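Local structure of 6-phospho-beta-d glycosidase (Streptococcus pyogenes, 5FOO) at residues Ala125-Tyr130 with His179-Val184; Gly132-His137 with Gly186-Gln191. The protein is a glycoside hydrolase family 1 enzyme that probably hydrolyses 6-phospho-beta-glucosides, and it binds 6-phosphocyclophellitol in its active-site pocket. The protein carries 1 engineered substitution. All blocks are in the same frame, centred on the assembly; numbering follows the deposited sequence.

Contact 1: Ala125-Tyr130 with His179-Val184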
ATOM      1  N   ALA A 125       6.541 -12.672  16.254  1.00 30.21           N
ATOM      2  CA  ALA A 125       6.437 -12.977  17.686  1.00 28.08           C
ATOM      3  C   ALA A 125       5.121 -12.447  18.269  1.00 29.39           C
ATOM      4  O   ALA A 125       4.553 -13.056  19.195  1.00 28.40           O
ATOM      5  CB  ALA A 125       7.634 -12.447  18.498  1.00 30.09           C
ATOM      6  N   LEU A 126       4.621 -11.331  17.727  1.00 30.20           N
ATOM      7  CA  LEU A 126       3.327 -10.764  18.173  1.00 28.36           C
ATOM      8  C   LEU A 126       2.134 -11.532  17.668  1.00 28.33           C
ATOM      9  O   LEU A 126       1.134 -11.595  18.353  1.00 28.94           O
ATOM     10  CB  LEU A 126       3.199  -9.280  17.830  1.00 27.62           C
ATOM     11  CG  LEU A 126       4.303  -8.406  18.450  1.00 28.69           C
ATOM     12  CD1 LEU A 126       4.094  -6.917  18.055  1.00 27.45           C
ATOM     13  CD2 LEU A 126       4.444  -8.657  19.980  1.00 27.57           C
ATOM     14  N   TYR A 127       2.223 -12.107  16.471  1.00 28.74           N
ATOM     15  CA  TYR A 127       1.220 -13.063  16.040  1.00 29.63           C
ATOM     16  C   TYR A 127       1.175 -14.275  16.970  1.00 28.63           C
ATOM     17  O   TYR A 127       0.121 -14.611  17.485  1.00 29.19           O
ATOM     18  CB  TYR A 127       1.399 -13.522  14.586  1.00 30.53           C
ATOM     19  CG  TYR A 127       0.284 -14.487  14.268  1.00 31.52           C
ATOM     20  CD1 TYR A 127      -1.016 -14.023  14.068  1.00 32.38           C
ATOM     21  CD2 TYR A 127       0.511 -15.890  14.235  1.00 34.50           C
ATOM     22  CE1 TYR A 127      -2.051 -14.909  13.810  1.00 33.15           C
ATOM     23  CE2 TYR A 127      -0.530 -16.788  13.975  1.00 32.49           C
ATOM     24  CZ  TYR A 127      -1.795 -16.297  13.776  1.00 33.71           C
ATOM     25  OH  TYR A 127      -2.834 -17.134  13.541  1.00 32.77           O
ATOM     26  N   GLN A 128       2.325 -14.882  17.235  1.00 30.99           N
ATOM     27  CA  GLN A 128       2.388 -16.131  18.072  1.00 30.59           C
ATOM     28  C   GLN A 128       1.934 -15.846  19.486  1.00 29.96           C
ATOM     29  O   GLN A 128       1.083 -16.520  20.015  1.00 30.85           O
ATOM     30  CB  GLN A 128       3.819 -16.754  18.065  1.00 35.71           C
ATOM     31  CG  GLN A 128       4.210 -17.391  16.716  1.00 40.08           C
ATOM     32  CD  GLN A 128       5.698 -17.766  16.568  1.00 44.35           C
ATOM     33  OE1 GLN A 128       6.581 -17.217  17.227  1.00 53.44           O
ATOM     34  NE2 GLN A 128       5.973 -18.626  15.621  1.00 51.79           N
ATOM     35  N   ALA A 129       2.432 -14.784  20.091  1.00 32.37           N
ATOM     36  CA  ALA A 129       2.036 -14.447  21.435  1.00 31.43           C
ATOM     37  C   ALA A 129       0.586 -13.981  21.632  1.00 34.76           C
ATOM     38  O   ALA A 129      -0.022 -14.272  22.687  1.00 30.60           O
ATOM     39  CB  ALA A 129       2.994 -13.423  22.028  1.00 30.82           C
ATOM     40  N   TYR A 130       0.014 -13.238  20.681  1.00 31.85           N
ATOM     41  CA  TYR A 130      -1.274 -12.605  20.951  1.00 27.50           C
ATOM     42  C   TYR A 130      -2.329 -12.666  19.882  1.00 27.58           C
ATOM     43  O   TYR A 130      -3.348 -12.080  20.063  1.00 29.87           O
ATOM     44  CB  TYR A 130      -1.053 -11.135  21.220  1.00 28.03           C
ATOM     45  CG  TYR A 130      -0.071 -10.782  22.293  1.00 30.43           C
ATOM     46  CD1 TYR A 130      -0.386 -10.982  23.666  1.00 29.96           C
ATOM     47  CD2 TYR A 130       1.143 -10.156  21.964  1.00 30.86           C
ATOM     48  CE1 TYR A 130       0.519 -10.630  24.655  1.00 30.89           C
ATOM     49  CE2 TYR A 130       2.049  -9.803  22.942  1.00 29.22           C
ATOM     50  CZ  TYR A 130       1.728 -10.044  24.280  1.00 33.49           C
ATOM     51  OH  TYR A 130       2.633  -9.665  25.218  1.00 33.35           O
ATOM     52  N   HIS A 179      -1.555 -13.978   2.762  1.00 25.88           N
ATOM     53  CA  HIS A 179      -0.570 -13.698   3.810  1.00 27.96           C
ATOM     54  C   HIS A 179      -0.693 -14.753   4.892  1.00 27.87           C
ATOM     55  O   HIS A 179      -1.802 -15.251   5.188  1.00 25.32           O
ATOM     56  CB  HIS A 179      -0.878 -12.337   4.517  1.00 27.90           C
ATOM     57  CG  HIS A 179      -0.785 -11.159   3.608  1.00 27.33           C
ATOM     58  ND1 HIS A 179      -1.135  -9.879   4.000  1.00 28.87           N
ATOM     59  CD2 HIS A 179      -0.339 -11.054   2.329  1.00 30.37           C
ATOM     60  CE1 HIS A 179      -0.941  -9.041   2.989  1.00 30.52           C
ATOM     61  NE2 HIS A 179      -0.478  -9.722   1.956  1.00 30.76           N
ATOM     62  N   TYR A 180       0.418 -14.979   5.545  1.00 27.96           N
ATOM     63  CA  TYR A 180       0.452 -15.712   6.787  1.00 30.62           C
ATOM     64  C   TYR A 180      -0.355 -15.122   7.952  1.00 32.99           C
ATOM     65  O   TYR A 180      -0.365 -13.891   8.069  1.00 35.37           O
ATOM     66  CB  TYR A 180       1.929 -15.875   7.258  1.00 31.07           C
ATOM     67  CG  TYR A 180       2.069 -16.886   8.405  1.00 28.67           C
ATOM     68  CD1 TYR A 180       1.917 -16.495   9.716  1.00 30.04           C
ATOM     69  CD2 TYR A 180       2.242 -18.278   8.146  1.00 30.70           C
ATOM     70  CE1 TYR A 180       1.990 -17.435  10.765  1.00 32.93           C
ATOM     71  CE2 TYR A 180       2.334 -19.226   9.188  1.00 30.93           C
ATOM     72  CZ  TYR A 180       2.184 -18.792  10.478  1.00 32.29           C
ATOM     73  OH  TYR A 180       2.236 -19.679  11.501  1.00 38.60           O
ATOM     74  N   PRO A 181      -1.341 -15.895   8.472  1.00 30.47           N
ATOM     75  CA  PRO A 181      -1.252 -17.269   8.932  1.00 32.79           C
ATOM     76  C   PRO A 181      -2.113 -17.987   7.888  1.00 32.44           C
ATOM     77  O   PRO A 181      -2.284 -19.172   7.987  1.00 38.43           O
ATOM     78  CB  PRO A 181      -1.920 -17.307  10.309  1.00 36.48           C
ATOM     79  CG  PRO A 181      -2.841 -16.145  10.316  1.00 36.73           C
ATOM     80  CD  PRO A 181      -2.154 -15.108   9.425  1.00 32.57           C
ATOM     81  N   ALA A 182      -2.625 -17.259   6.889  1.00 28.14           N
ATOM     82  CA  ALA A 182      -3.418 -17.785   5.801  1.00 30.47           C
ATOM     83  C   ALA A 182      -4.567 -18.670   6.262  1.00 32.64           C
ATOM     84  O   ALA A 182      -4.736 -19.739   5.732  1.00 35.63           O
ATOM     85  CB  ALA A 182      -2.521 -18.572   4.862  1.00 31.11           C
ATOM     86  N   ILE A 183      -5.345 -18.210   7.209  1.00 31.40           N
ATOM     87  CA  ILE A 183      -6.497 -18.936   7.719  1.00 34.95           C
ATOM     88  C   ILE A 183      -7.748 -18.265   7.191  1.00 37.45           C
ATOM     89  O   ILE A 183      -7.704 -17.162   6.614  1.00 38.15           O
ATOM     90  CB  ILE A 183      -6.542 -19.041   9.287  1.00 34.55           C
ATOM     91  CG1 ILE A 183      -6.702 -17.678   9.951  1.00 38.52           C
ATOM     92  CG2 ILE A 183      -5.302 -19.754   9.825  1.00 34.85           C
ATOM     93  CD1 ILE A 183      -6.660 -17.701  11.465  1.00 38.10           C
ATOM     94  N   VAL A 184      -8.874 -18.958   7.368  1.00 32.44           N
ATOM     95  CA  VAL A 184     -10.117 -18.508   6.820  1.00 32.55           C
ATOM     96  C   VAL A 184     -10.979 -18.312   8.031  1.00 34.76           C
ATOM     97  O   VAL A 184     -11.455 -19.295   8.603  1.00 34.15           O
ATOM     98  CB  VAL A 184     -10.646 -19.551   5.790  1.00 33.02           C
ATOM     99  CG1 VAL A 184     -12.013 -19.175   5.243  1.00 35.62           C
ATOM    100  CG2 VAL A 184      -9.703 -19.649   4.637  1.00 29.80           C
TER
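Tyr127 and Tyr180 each put CG trans to their backbone N (chi1 -179° and -168°), and these two torsions bring the rings together between helix 124-130 and the loop 179-184. The CB of Tyr127 points at the loop, and its ring follows, whereas the CB of Tyr180 leaves at a slant and only the ring end closes in. The rings form an offset edge-to-face pair, with the edge of Tyr180 directed at the face of Tyr127, the planes at 82° and the centroids 5.9 Å apart. The leading atom is Tyr180 CE1, 4.1 Å from Tyr127 CD2 and about as far from CE2.

Pro181 takes the phenol end of the same ring. Its CB and CG both come in from the same side of the ring as Tyr180, near CZ and OH: Pro181 CB comes to 3.4 Å from Tyr127 OH and 3.6 Å from Tyr127 CZ, and CG approaches just as closely. Pro181 CB also lies 3.9 Å above the plane of the Tyr180 ring, near its rim, so the two neighbouring loop residues also pack on each other. Beyond them, Ile183 CD1 makes a looser touch with Tyr127 OH at 4.4 Å.

No hydrogen bond spans the two segments, so ring and aliphatic packing carries the contact. Tyr127 also rests on Leu30 and Tyr174, while Tyr180 meets Tyr33 and Trp34 edge to face. This is surface packing in a TIM barrel of glycoside hydrolase family 1, where the short helix 124-130, following barrel strand 112-116, meets the connection that follows strand 159-161.

Contact 2: Gly132-His137 with Gly186-Gln191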
ATOM      1  N   GLY A 132      -1.681 -11.306  16.951  1.00 27.15           N
ATOM      2  CA  GLY A 132      -1.364 -10.268  15.993  1.00 27.95           C
ATOM      3  C   GLY A 132      -2.332  -9.104  16.036  1.00 27.68           C
ATOM      4  O   GLY A 132      -2.681  -8.628  17.105  1.00 27.01           O
ATOM      5  N   TRP A 133      -2.789  -8.672  14.862  1.00 26.09           N
ATOM      6  CA  TRP A 133      -3.768  -7.605  14.778  1.00 27.45           C
ATOM      7  C   TRP A 133      -5.122  -7.968  15.430  1.00 28.28           C
ATOM      8  O   TRP A 133      -6.005  -7.098  15.600  1.00 26.74           O
ATOM      9  CB  TRP A 133      -3.993  -7.185  13.313  1.00 25.15           C
ATOM     10  CG  TRP A 133      -2.762  -6.594  12.686  1.00 26.43           C
ATOM     11  CD1 TRP A 133      -2.049  -7.126  11.674  1.00 23.91           C
ATOM     12  CD2 TRP A 133      -2.084  -5.385  13.068  1.00 26.82           C
ATOM     13  NE1 TRP A 133      -0.991  -6.303  11.349  1.00 27.66           N
ATOM     14  CE2 TRP A 133      -0.981  -5.230  12.190  1.00 28.34           C
ATOM     15  CE3 TRP A 133      -2.318  -4.413  14.026  1.00 27.89           C
ATOM     16  CZ2 TRP A 133      -0.114  -4.139  12.246  1.00 29.05           C
ATOM     17  CZ3 TRP A 133      -1.449  -3.286  14.101  1.00 27.31           C
ATOM     18  CH2 TRP A 133      -0.366  -3.163  13.214  1.00 29.32           C
ATOM     19  N   GLU A 134      -5.305  -9.239  15.789  1.00 29.27           N
ATOM     20  CA  GLU A 134      -6.524  -9.596  16.548  1.00 29.17           C
ATOM     21  C   GLU A 134      -6.432  -9.008  17.918  1.00 27.15           C
ATOM     22  O   GLU A 134      -7.420  -8.889  18.546  1.00 27.78           O
ATOM     23  CB  GLU A 134      -6.734 -11.105  16.676  1.00 28.62           C
ATOM     24  CG  GLU A 134      -6.787 -11.879  15.367  1.00 32.34           C
ATOM     25  CD  GLU A 134      -6.384 -13.339  15.592  1.00 32.33           C
ATOM     26  OE1 GLU A 134      -6.761 -13.870  16.632  1.00 35.11           O
ATOM     27  OE2 GLU A 134      -5.653 -13.910  14.794  1.00 28.97           O
ATOM     28  N   SER A 135      -5.254  -8.592  18.379  1.00 28.78           N
ATOM     29  CA  SER A 135      -5.143  -8.119  19.751  1.00 25.76           C
ATOM     30  C   SER A 135      -5.027  -6.607  19.895  1.00 27.78           C
ATOM     31  O   SER A 135      -4.119  -5.976  19.283  1.00 28.94           O
ATOM     32  CB  SER A 135      -3.962  -8.773  20.413  1.00 25.56           C
ATOM     33  OG  SER A 135      -3.523  -7.971  21.494  1.00 27.33           O
ATOM     34  N   LYS A 136      -5.880  -6.035  20.758  1.00 24.40           N
ATOM     35  CA  LYS A 136      -5.766  -4.603  21.073  1.00 28.67           C
ATOM     36  C   LYS A 136      -4.515  -4.244  21.859  1.00 28.88           C
ATOM     37  O   LYS A 136      -4.048  -3.087  21.800  1.00 28.81           O
ATOM     38  CB  LYS A 136      -7.027  -4.102  21.722  1.00 29.57           C
ATOM     39  CG  LYS A 136      -8.226  -4.222  20.751  1.00 28.26           C
ATOM     40  CD  LYS A 136      -9.559  -3.794  21.391  1.00 27.83           C
ATOM     41  CE  LYS A 136     -10.687  -3.914  20.376  1.00 28.36           C
ATOM     42  NZ  LYS A 136     -11.924  -3.295  20.886  1.00 27.55           N
ATOM     43  N   HIS A 137      -3.896  -5.224  22.516  1.00 28.38           N
ATOM     44  CA  HIS A 137      -2.581  -4.998  23.134  1.00 28.73           C
ATOM     45  C   HIS A 137      -1.509  -4.813  22.051  1.00 28.73           C
ATOM     46  O   HIS A 137      -0.709  -3.903  22.123  1.00 30.28           O
ATOM     47  CB  HIS A 137      -2.200  -6.132  24.076  1.00 28.60           C
ATOM     48  CG  HIS A 137      -0.820  -5.997  24.637  1.00 29.76           C
ATOM     49  ND1 HIS A 137      -0.448  -4.945  25.443  1.00 34.68           N
ATOM     50  CD2 HIS A 137       0.267  -6.784  24.515  1.00 29.86           C
ATOM     51  CE1 HIS A 137       0.809  -5.104  25.810  1.00 35.10           C
ATOM     52  NE2 HIS A 137       1.266  -6.208  25.247  1.00 32.23           N
ATOM     53  N   GLY A 186     -13.821 -15.312   9.199  1.00 32.71           N
ATOM     54  CA  GLY A 186     -14.492 -14.015   8.973  1.00 34.11           C
ATOM     55  C   GLY A 186     -14.660 -13.214  10.263  1.00 32.52           C
ATOM     56  O   GLY A 186     -14.533 -12.019  10.281  1.00 31.59           O
ATOM     57  N   LYS A 187     -14.959 -13.885  11.354  1.00 31.90           N
ATOM     58  CA  LYS A 187     -15.166 -13.201  12.612  1.00 32.60           C
ATOM     59  C   LYS A 187     -13.885 -12.488  13.023  1.00 33.98           C
ATOM     60  O   LYS A 187     -13.902 -11.353  13.484  1.00 31.14           O
ATOM     61  CB  LYS A 187     -15.555 -14.202  13.679  1.00 39.36           C
ATOM     62  CG  LYS A 187     -15.973 -13.542  14.955  1.00 45.59           C
ATOM     63  CD  LYS A 187     -17.148 -14.229  15.639  1.00 56.80           C
ATOM     64  CE  LYS A 187     -17.761 -13.221  16.613  1.00 62.97           C
ATOM     65  NZ  LYS A 187     -18.475 -13.890  17.729  1.00 77.32           N
ATOM     66  N   LYS A 188     -12.771 -13.184  12.844  1.00 30.80           N
ATOM     67  CA  LYS A 188     -11.476 -12.602  13.069  1.00 33.48           C
ATOM     68  C   LYS A 188     -11.112 -11.502  12.078  1.00 29.19           C
ATOM     69  O   LYS A 188     -10.592 -10.445  12.472  1.00 32.15           O
ATOM     70  CB  LYS A 188     -10.403 -13.669  13.114  1.00 33.36           C
ATOM     71  CG  LYS A 188     -10.389 -14.473  14.402  1.00 30.70           C
ATOM     72  CD  LYS A 188      -9.221 -15.458  14.348  1.00 30.61           C
ATOM     73  CE  LYS A 188      -9.212 -16.421  15.537  1.00 31.03           C
ATOM     74  NZ  LYS A 188      -8.006 -17.286  15.315  1.00 33.88           N
ATOM     75  N   ALA A 189     -11.385 -11.744  10.814  1.00 28.69           N
ATOM     76  CA  ALA A 189     -11.164 -10.729   9.802  1.00 27.65           C
ATOM     77  C   ALA A 189     -11.817  -9.391  10.173  1.00 29.17           C
ATOM     78  O   ALA A 189     -11.204  -8.356  10.055  1.00 29.54           O
ATOM     79  CB  ALA A 189     -11.684 -11.198   8.492  1.00 29.44           C
ATOM     80  N   VAL A 190     -13.079  -9.439  10.598  1.00 30.84           N
ATOM     81  CA  VAL A 190     -13.844  -8.263  10.891  1.00 28.37           C
ATOM     82  C   VAL A 190     -13.243  -7.544  12.109  1.00 29.55           C
ATOM     83  O   VAL A 190     -13.173  -6.310  12.150  1.00 24.24           O
ATOM     84  CB  VAL A 190     -15.317  -8.637  11.103  1.00 30.41           C
ATOM     85  CG1 VAL A 190     -16.119  -7.483  11.626  1.00 28.16           C
ATOM     86  CG2 VAL A 190     -15.899  -9.098   9.778  1.00 31.38           C
ATOM     87  N   GLN A 191     -12.817  -8.304  13.103  1.00 29.62           N
ATOM     88  CA  GLN A 191     -12.244  -7.685  14.282  1.00 29.78           C
ATOM     89  C   GLN A 191     -10.864  -7.057  13.897  1.00 29.22           C
ATOM     90  O   GLN A 191     -10.582  -5.935  14.298  1.00 28.60           O
ATOM     91  CB  GLN A 191     -12.125  -8.701  15.458  1.00 29.59           C
ATOM     92  CG  GLN A 191     -11.588  -8.086  16.738  1.00 28.74           C
ATOM     93  CD  GLN A 191     -12.538  -7.079  17.357  1.00 28.85           C
ATOM     94  OE1 GLN A 191     -13.692  -7.412  17.611  1.00 28.78           O
ATOM     95  NE2 GLN A 191     -12.053  -5.840  17.649  1.00 28.42           N
TER
HETATM   96  O   HOH W   1      -5.260 -16.509  14.571  1.00 32.03           O
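Glu134 and Lys188 meet through the flank of the lysine more than through its charge. The snug part of the contact is the carboxylate of Glu134 laid slantwise against the lysine methylenes: Glu134 CD is 3.8 Å from Lys188 CD, and Glu134 OE1 is 3.7 Å from Lys188 CE. A second close pair lies at the other end, where Lys136 CE comes within 3.6 Å of Gln191 NE2 as the two side chains cross at about a right angle. Gln191 CG is trans to its N, and the turn about CB-CG (chi2 67°) folds the amide toward Lys136.

The charged ends of the first pair are looser. The salt bridge between Glu134 OE1 and Lys188 NZ is long, at 3.9 Å, and a water fills in beside it, giving a hydrogen to Glu134 OE2 at 2.6 Å and accepting one from Lys188 NZ at 2.9 Å. Glu134 OE2 has a stronger protein partner in Tyr174 OH, so the carboxylate is also bonded to helix 166-174.

Lys136 and Gln191 likewise spend their polar ends outside the pair. Lys136 NZ makes a salt bridge with Glu282 and a hydrogen bond to Gln277 O, whereas Gln191 bonds to Gln277 N through OE1 and to Asn195 OD1 through NE2. Just before helix 136-153, Ser135 sits at the N-cap, its OG accepting from Val138 N and, weakly, from His137 N. Side-chain packing, with one long salt bridge and a water bridge, joins the 3-10 turn and start of helix 136-153 to the start of helix 186-208, on the outside of the TIM barrel.

Contacts 1 and 2 have centres about 10 Å apart, and their segments alternate along the chain; only one residue separates 125-130 from 132-137, and one separates 179-184 from 186-191. A probable backbone hydrogen bond, Gly132 N to Leu126 O at 3.2 Å, spans the turn between the first two. Side chains join the contacts as well: Tyr127 CE1 packs 3.9 Å from Glu134 OE2, and Tyr130 CZ lies 3.6 Å from His137 CD2. Tyr174 of helix 166-174 is a partner common to both contacts. None of the touching residues lines the 6-phosphocyclophellitol pocket; the pocket residue His119 lies six residues before Ala125, and Asn164 and Glu165 lie just before helix 166-174, which precedes the loop 179-184.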